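Putative citrate lyase, alfa subunit (Streptococcus mutans, PDB 2HJ0) belongs to the CitF family of alpha subunits and is built from two mixed, mostly parallel beta-sheets with helices packed around them. Local coordinates at residues A[47-51]-A[52-56]; A[84-87]-A[88-92]; A[250-253]-A[254-258]; A[413-416]-A[417-420]. All blocks are in the same frame, centred on the assembly; numbering follows the deposited sequence.

In the fold
From the N terminus, interaction 1 comes first, turning the short, weakly bonded strand 48-49, outermost in this chain's ten-stranded sheet, into helix 52-58. Interaction 2 ends helix 79-89, the crossover helix between strands 66-69 and 95-99 of that sheet. These two touch: His53 hydrogen-bonds to Glu86, and Ile56 packs on Ile87. Across the chain's centre from interaction 1, with centres about 51 Å apart, interaction 3 starts helix 251-265. Interaction 4 leaves strand 409-413 of the nine-stranded sheet for a small hairpin, and Ile256 packs on its Ile413 and Pro415. All four are local and follow in series, none nested or crossed, making one touching pair at each of the two sheets.

Interaction 1: residues A[47-51]-A[52-56]; sequences KLLSS and IHEAI
Glu54 reaches back from the first turn of helix 52-58 to Ser50, and this carboxylate carries most of the polar contact. Its OE2 accepts two hydrogen bonds from the same residue: one from Ser50 N at 3.1 Å, almost straight and nearly in line with the C-O bond, the other from Ser50 OG at 3.0 Å, on the anti side and 26° out of the carboxylate plane. The two donors come from opposite faces of that plane. Glu54 gets there because CG lies anti to its backbone N (chi1 -172°) and the rest of the chain is extended.

The second group of bonds starts the helix. Ser51 sits at the N-cap, and its OG takes a weak but straight capping bond from Glu54 N at 3.4 Å. Ser51 O then accepts from Ala55 N at 3.2 Å, the first backbone bond of the helical pattern. Glu54 therefore binds with both its main chain and its side chain, yet its carboxylate picks the N-H of Ser50 and not that of the cap residue, so this is not a standard capping box.

Van der Waals contacts make up the inner side. Leu49 CG lies 3.7 Å from Glu54 CD, the two side chains crossing obliquely, while the apolar pair is Leu49 CD2 and Ala55 CB, 3.9 Å apart. Beyond them, Tyr227 and Val204 of neighbouring strands close over Leu49 and Ala55 respectively.

Chemically, a negative group held beside the start of a helix, with two donors on one oxygen, is probably stabilised in its charged form and probably helps to hold the turn from strand to helix.

Interaction 2: residues A[84-87]-A[88-92]; sequences LDEI and AKMGI
Ile87 and Ile92 make the closely packed part of this contact, where helix 79-89 ends and Ile87 is buried. CG2 of Ile87, anti to its own backbone N, lies 3.4 Å from Ile92 CB and 3.5 Å from Ile92 CG2, a branch-on-branch approach with the two side chains crossing at a slant. The backbone brings them together in a Schellman motif: Ile92 N donates to Ile87 O at 3.2 Å, Gly91 N to Ala88 O at 2.8 Å, and Gly91 takes the positive phi (68°) of the left-handed residue that ends the helix. Leu61 and Ile56 back Ile87 on this inner side.

The outer side is looser and faces solvent. Here Lys89, bent at chi2 and chi4, curls back one turn so that NZ forms a salt bridge with Asp85 at 3.0 Å, using the syn lone pair of OD1. Its CD passes 3.4 Å from the same OD1 on the way. Between the two sides, Glu86 OE1 stands 3.9 Å from CG of the selenomethionine Met90, a mere van der Waals approach. That oxygen's bond goes to His53 of helix 52-58, which also packs on Met90.

Opposite charges four residues apart thus probably help to hold the last turn on its open side, while apolar contact seals the helix end on the other.

Interaction 3: residues A[250-253]-A[254-258]; sequences NPKE and LLIAE
Ile256 sets its CG1 over Lys252 O, 3.3 Å away and one turn earlier in helix 251-265, and its CD1 is 4.4 Å from Lys252 CG, just grazing the aliphatic stem of the lysine. The isoleucine takes this course because CG1 stands anti to its carbonyl carbon (chi1 -64°), which runs the longer branch back toward the start of the helix. Leu254 behaves alike, its CG coming to 3.8 Å from Asn250 O. Side chains therefore meet mostly backbone here, and the pairing of the two halves rests on main-chain hydrogen bonds.

Leu254 N donates to Asn250 O at 2.9 Å, nearly straight. Leu255 N follows to Pro251 O at 3.0 Å on a more bent path, Ile256 N to Lys252 O at 3.1 Å, and Ala257 N to Glu253 O at 2.8 Å. Leu255 N also makes a weak second bond to Lys252 O.

The extended Glu253 side chain runs back past the start of the helix, where OE2 is hydrogen-bonded to Thr248 OG1. The same hydroxyl oxygen binds Asn250 N, so Thr248 links the cap residue to the third residue of the helix. Around the turn, Leu254 and Ala257 face helix 282-297, while Ile256 turns to Pro415 and Glu444.

With Asn250 at the N-cap and Pro251 directly after it, where a proline costs no helical hydrogen bond, this is a classic opening turn of an alpha-helix, here one packed beside the nine-stranded sheet.

Interaction 4: residues A[413-416]-A[417-420]; sequences ISPL and VRGR
Pro415 puts its CG over one face of the Arg418 guanidinium, 3.7 Å above the plane and over its centre, the ring tilted well away from parallel; Pro415 CD comes within 3.5 Å of Arg418 NH2. The same end group meets Ser414, whose OG receives two weak hydrogen bonds, from Arg418 NH1 at 3.2 Å and from Arg418 NH2 at 3.3 Å, both well off straight. The serine oxygen approaches obliquely, so the guanidinium is held by a fork of poor bonds plus the proline CG over one face.

Torsions set this up. Arg418 runs extended from CG to NE back along the chain, and a chi4 of 75° swings the guanidinium round onto the proline. Ser414 OG, beside its own carbonyl carbon, also gives a weak bond to Pro415 O at 3.3 Å.

Next come the groups that hold these. Pro415 O is bound by Thr423 OG1, and Leu416 N by Glu444 OE2. Leu416 packs on Leu473 and Ile480 of helix 470-481. Strand 417-418 pairs with 421-422 across Gly419 and Arg420, whose backbone angles fit a type II' turn.

Ala374 O adds another weak bond to Arg418 NH1. Together, the weak, bent bonds and the CH contact probably orient the guanidinium only loosely, on a side chain exposed to solvent.

Interaction 1: residues A[47-51]-A[52-56]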
# COMPACT_ATOMS: atom_id res chain seq x y z
N LYS A 47 11.37 13.89 11.72
CA LYS A 47 10.25 13.08 12.21
C LYS A 47 10.63 12.21 13.42
O LYS A 47 9.75 11.62 14.05
CB LYS A 47 9.70 12.21 11.07
CG LYS A 47 9.17 13.03 9.87
CD LYS A 47 8.89 12.19 8.61
CE LYS A 47 7.62 11.36 8.73
NZ LYS A 47 7.39 10.49 7.54
N LEU A 48 11.91 12.15 13.76
CA LEU A 48 12.36 11.36 14.90
C LEU A 48 12.19 12.17 16.18
O LEU A 48 12.50 13.36 16.22
CB LEU A 48 13.84 10.96 14.74
CG LEU A 48 14.28 9.52 15.07
CD1 LEU A 48 15.81 9.44 15.02
CD2 LEU A 48 13.79 9.08 16.43
N LEU A 49 11.69 11.52 17.23
CA LEU A 49 11.47 12.16 18.53
C LEU A 49 12.31 11.49 19.62
O LEU A 49 12.86 10.41 19.41
CB LEU A 49 9.99 12.10 18.89
CG LEU A 49 9.11 13.28 18.49
CD1 LEU A 49 9.50 13.81 17.12
CD2 LEU A 49 7.64 12.84 18.51
N SER A 50 12.38 12.11 20.79
CA SER A 50 13.19 11.54 21.87
C SER A 50 12.49 10.52 22.74
O SER A 50 13.10 9.54 23.18
CB SER A 50 13.71 12.65 22.77
OG SER A 50 12.63 13.26 23.43
N SER A 51 11.21 10.73 23.00
CA SER A 51 10.48 9.82 23.88
C SER A 51 9.01 9.68 23.53
O SER A 51 8.50 10.40 22.69
CB SER A 51 10.58 10.34 25.30
OG SER A 51 9.92 11.60 25.39
N ILE A 52 8.33 8.76 24.20
CA ILE A 52 6.91 8.58 23.96
C ILE A 52 6.22 9.86 24.40
O ILE A 52 5.24 10.28 23.79
CB ILE A 52 6.33 7.39 24.76
CG1 ILE A 52 6.29 6.14 23.87
CG2 ILE A 52 4.93 7.70 25.25
CD1 ILE A 52 7.63 5.55 23.61
N HIS A 53 6.75 10.50 25.44
CA HIS A 53 6.17 11.74 25.96
C HIS A 53 6.05 12.79 24.85
O HIS A 53 4.94 13.25 24.56
CB HIS A 53 7.03 12.31 27.11
CG HIS A 53 6.38 13.45 27.84
ND1 HIS A 53 5.70 13.28 29.03
CD2 HIS A 53 6.24 14.76 27.51
CE1 HIS A 53 5.17 14.43 29.40
NE2 HIS A 53 5.48 15.34 28.50
N GLU A 54 7.17 13.16 24.23
CA GLU A 54 7.18 14.16 23.16
C GLU A 54 6.28 13.73 22.00
O GLU A 54 5.71 14.56 21.29
CB GLU A 54 8.60 14.38 22.65
CG GLU A 54 8.74 15.54 21.67
CD GLU A 54 10.15 15.66 21.10
OE1 GLU A 54 10.41 16.63 20.36
OE2 GLU A 54 11.00 14.78 21.37
N ALA A 55 6.15 12.43 21.81
CA ALA A 55 5.31 11.93 20.75
C ALA A 55 3.88 12.34 21.05
O ALA A 55 3.19 12.88 20.20
CB ALA A 55 5.42 10.41 20.65
N ILE A 56 3.43 12.06 22.28
CA ILE A 56 2.06 12.39 22.70
C ILE A 56 1.85 13.88 22.59
O ILE A 56 0.79 14.37 22.19
CB ILE A 56 1.81 11.94 24.15
CG1 ILE A 56 2.10 10.44 24.29
CG2 ILE A 56 0.37 12.23 24.54
CD1 ILE A 56 2.08 9.91 25.70

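Interaction 2: residues A[84-87]-A[88-92]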
# COMPACT_ATOMS: atom_id res chain seq x y z
N LEU A 84 -0.07 4.34 26.91
CA LEU A 84 -1.16 4.58 27.84
C LEU A 84 -0.67 5.15 29.17
O LEU A 84 -1.19 6.16 29.65
CB LEU A 84 -1.92 3.27 28.09
CG LEU A 84 -3.30 3.20 27.45
CD1 LEU A 84 -3.27 3.73 26.04
CD2 LEU A 84 -3.77 1.77 27.48
N ASP A 85 0.32 4.51 29.76
CA ASP A 85 0.84 4.98 31.03
C ASP A 85 1.29 6.43 30.95
O ASP A 85 1.02 7.22 31.85
CB ASP A 85 1.99 4.08 31.49
CG ASP A 85 2.44 4.41 32.89
OD1 ASP A 85 3.22 5.38 33.04
OD2 ASP A 85 2.02 3.70 33.83
N GLU A 86 1.97 6.78 29.87
CA GLU A 86 2.43 8.15 29.71
C GLU A 86 1.23 9.08 29.52
O GLU A 86 1.25 10.24 29.94
CB GLU A 86 3.38 8.25 28.52
CG GLU A 86 4.15 9.57 28.47
CD GLU A 86 5.01 9.81 29.71
OE1 GLU A 86 4.84 10.87 30.35
OE2 GLU A 86 5.84 8.93 30.04
N ILE A 87 0.18 8.57 28.88
CA ILE A 87 -1.02 9.38 28.69
C ILE A 87 -1.60 9.66 30.08
O ILE A 87 -1.96 10.79 30.39
CB ILE A 87 -2.11 8.64 27.88
CG1 ILE A 87 -1.56 8.11 26.56
CG2 ILE A 87 -3.28 9.59 27.62
CD1 ILE A 87 -1.29 9.16 25.51
N ALA A 88 -1.68 8.63 30.92
CA ALA A 88 -2.22 8.81 32.25
C ALA A 88 -1.39 9.82 33.03
O ALA A 88 -1.92 10.77 33.59
CB ALA A 88 -2.28 7.48 32.99
N LYS A 89 -0.07 9.62 33.05
CA LYS A 89 0.84 10.50 33.76
C LYS A 89 0.66 11.96 33.33
O LYS A 89 0.81 12.87 34.14
CB LYS A 89 2.29 10.09 33.49
CG LYS A 89 3.01 9.43 34.66
CD LYS A 89 2.40 8.08 35.02
CE LYS A 89 3.33 7.25 35.91
NZ LYS A 89 4.63 6.96 35.23
N MSE A 90 0.34 12.17 32.06
CA MSE A 90 0.17 13.52 31.55
C MSE A 90 -1.22 14.08 31.82
O MSE A 90 -1.60 15.12 31.28
CB MSE A 90 0.44 13.56 30.04
CG MSE A 90 1.90 13.35 29.67
SE MSE A 90 2.19 13.24 27.75
CE MSE A 90 2.00 15.10 27.23
N GLY A 91 -1.99 13.39 32.66
CA GLY A 91 -3.32 13.87 32.99
C GLY A 91 -4.34 13.84 31.87
O GLY A 91 -5.36 14.52 31.94
N ILE A 92 -4.09 13.09 30.81
CA ILE A 92 -5.06 13.03 29.73
C ILE A 92 -6.07 11.93 30.06
O ILE A 92 -5.68 10.87 30.56
CB ILE A 92 -4.37 12.75 28.37
CG1 ILE A 92 -3.55 13.99 27.97
CG2 ILE A 92 -5.41 12.41 27.33
CD1 ILE A 92 -2.82 13.88 26.66

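Interaction 3: residues A[250-253]-A[254-258]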
# COMPACT_ATOMS: atom_id res chain seq x y z
N ASN A 250 -1.96 -35.40 22.69
CA ASN A 250 -3.23 -35.86 23.24
C ASN A 250 -4.00 -36.70 22.23
O ASN A 250 -4.51 -36.18 21.24
CB ASN A 250 -4.11 -34.69 23.65
CG ASN A 250 -5.44 -35.14 24.20
OD1 ASN A 250 -5.49 -35.77 25.25
ND2 ASN A 250 -6.52 -34.85 23.48
N PRO A 251 -4.12 -38.01 22.49
CA PRO A 251 -4.82 -38.92 21.59
C PRO A 251 -6.22 -38.47 21.19
O PRO A 251 -6.61 -38.61 20.03
CB PRO A 251 -4.83 -40.23 22.36
CG PRO A 251 -4.88 -39.77 23.79
CD PRO A 251 -3.88 -38.64 23.80
N LYS A 252 -6.98 -37.93 22.13
CA LYS A 252 -8.32 -37.48 21.83
C LYS A 252 -8.25 -36.38 20.77
O LYS A 252 -8.97 -36.41 19.77
CB LYS A 252 -9.02 -36.98 23.09
CG LYS A 252 -10.41 -36.41 22.89
CD LYS A 252 -11.05 -36.03 24.22
CE LYS A 252 -11.95 -37.14 24.75
NZ LYS A 252 -11.28 -38.47 24.86
N GLU A 253 -7.36 -35.41 20.97
CA GLU A 253 -7.23 -34.34 20.00
C GLU A 253 -6.77 -34.87 18.64
O GLU A 253 -7.33 -34.49 17.61
CB GLU A 253 -6.26 -33.28 20.53
CG GLU A 253 -6.89 -32.35 21.56
CD GLU A 253 -5.90 -31.42 22.23
OE1 GLU A 253 -6.33 -30.51 22.97
OE2 GLU A 253 -4.68 -31.62 22.02
N LEU A 254 -5.78 -35.75 18.64
CA LEU A 254 -5.28 -36.33 17.39
C LEU A 254 -6.37 -37.06 16.60
O LEU A 254 -6.35 -37.08 15.36
CB LEU A 254 -4.12 -37.30 17.66
CG LEU A 254 -2.75 -36.68 17.91
CD1 LEU A 254 -1.76 -37.75 18.26
CD2 LEU A 254 -2.33 -35.93 16.67
N LEU A 255 -7.32 -37.66 17.30
CA LEU A 255 -8.40 -38.35 16.64
C LEU A 255 -9.29 -37.30 15.99
O LEU A 255 -9.72 -37.46 14.85
CB LEU A 255 -9.22 -39.14 17.66
CG LEU A 255 -10.32 -40.05 17.12
CD1 LEU A 255 -9.70 -41.34 16.64
CD2 LEU A 255 -11.33 -40.35 18.22
N ILE A 256 -9.56 -36.23 16.73
CA ILE A 256 -10.39 -35.16 16.21
C ILE A 256 -9.71 -34.58 14.98
O ILE A 256 -10.35 -34.37 13.95
CB ILE A 256 -10.63 -34.06 17.29
CG1 ILE A 256 -11.42 -34.66 18.46
CG2 ILE A 256 -11.43 -32.90 16.69
CD1 ILE A 256 -11.64 -33.72 19.61
N ALA A 257 -8.41 -34.34 15.08
CA ALA A 257 -7.66 -33.80 13.96
C ALA A 257 -7.80 -34.72 12.76
O ALA A 257 -8.11 -34.27 11.66
CB ALA A 257 -6.20 -33.65 14.32
N GLU A 258 -7.57 -36.02 12.98
CA GLU A 258 -7.66 -36.98 11.90
C GLU A 258 -9.03 -37.02 11.24
O GLU A 258 -9.12 -37.08 10.02
CB GLU A 258 -7.26 -38.38 12.37
CG GLU A 258 -7.39 -39.43 11.27
CD GLU A 258 -6.46 -40.62 11.43
OE1 GLU A 258 -6.41 -41.21 12.54
OE2 GLU A 258 -5.78 -40.99 10.42

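Interaction 4: residues A[413-416]-A[417-420]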
# COMPACT_ATOMS: atom_id res chain seq x y z
N ILE A 413 -13.99 -27.92 14.80
CA ILE A 413 -13.64 -29.11 15.55
C ILE A 413 -13.36 -28.77 17.00
O ILE A 413 -12.82 -27.71 17.31
CB ILE A 413 -12.40 -29.81 14.95
CG1 ILE A 413 -11.14 -29.00 15.21
CG2 ILE A 413 -12.59 -29.99 13.45
CD1 ILE A 413 -9.89 -29.70 14.76
N SER A 414 -13.75 -29.67 17.89
CA SER A 414 -13.56 -29.49 19.33
C SER A 414 -14.03 -30.69 20.16
O SER A 414 -15.09 -31.26 19.90
CB SER A 414 -14.29 -28.25 19.82
OG SER A 414 -14.27 -28.25 21.24
N PRO A 415 -13.26 -31.05 21.20
CA PRO A 415 -13.64 -32.19 22.04
C PRO A 415 -15.08 -32.06 22.51
O PRO A 415 -15.62 -30.96 22.63
CB PRO A 415 -12.64 -32.14 23.18
CG PRO A 415 -12.29 -30.70 23.26
CD PRO A 415 -12.16 -30.30 21.82
N LEU A 416 -15.71 -33.21 22.73
CA LEU A 416 -17.08 -33.27 23.17
C LEU A 416 -17.24 -32.54 24.50
O LEU A 416 -18.23 -31.85 24.73
CB LEU A 416 -17.49 -34.73 23.31
CG LEU A 416 -18.98 -35.03 23.23
CD1 LEU A 416 -19.54 -34.54 21.91
CD2 LEU A 416 -19.18 -36.54 23.37
N VAL A 417 -16.26 -32.70 25.38
CA VAL A 417 -16.29 -32.06 26.69
C VAL A 417 -14.88 -31.68 27.16
O VAL A 417 -13.90 -32.31 26.76
CB VAL A 417 -16.94 -33.01 27.73
CG1 VAL A 417 -16.78 -32.46 29.12
CG2 VAL A 417 -18.41 -33.20 27.41
N ARG A 418 -14.79 -30.63 27.97
CA ARG A 418 -13.52 -30.19 28.53
C ARG A 418 -13.69 -30.21 30.04
O ARG A 418 -14.39 -29.37 30.61
CB ARG A 418 -13.17 -28.77 28.07
CG ARG A 418 -12.69 -28.65 26.64
CD ARG A 418 -12.05 -27.30 26.39
NE ARG A 418 -11.51 -27.20 25.04
CZ ARG A 418 -12.25 -27.02 23.95
NH1 ARG A 418 -13.57 -26.92 24.04
NH2 ARG A 418 -11.66 -26.95 22.76
N GLY A 419 -13.08 -31.20 30.69
CA GLY A 419 -13.21 -31.31 32.12
C GLY A 419 -14.66 -31.55 32.49
O GLY A 419 -15.24 -32.56 32.12
N ARG A 420 -15.25 -30.61 33.22
CA ARG A 420 -16.64 -30.72 33.63
C ARG A 420 -17.52 -29.80 32.80
O ARG A 420 -18.71 -29.65 33.07
CB ARG A 420 -16.77 -30.35 35.11
CG ARG A 420 -16.53 -31.50 36.04
CD ARG A 420 -17.71 -32.43 36.00
NE ARG A 420 -17.29 -33.81 35.94
CZ ARG A 420 -18.12 -34.83 35.75
NH1 ARG A 420 -19.43 -34.59 35.61
NH2 ARG A 420 -17.65 -36.07 35.70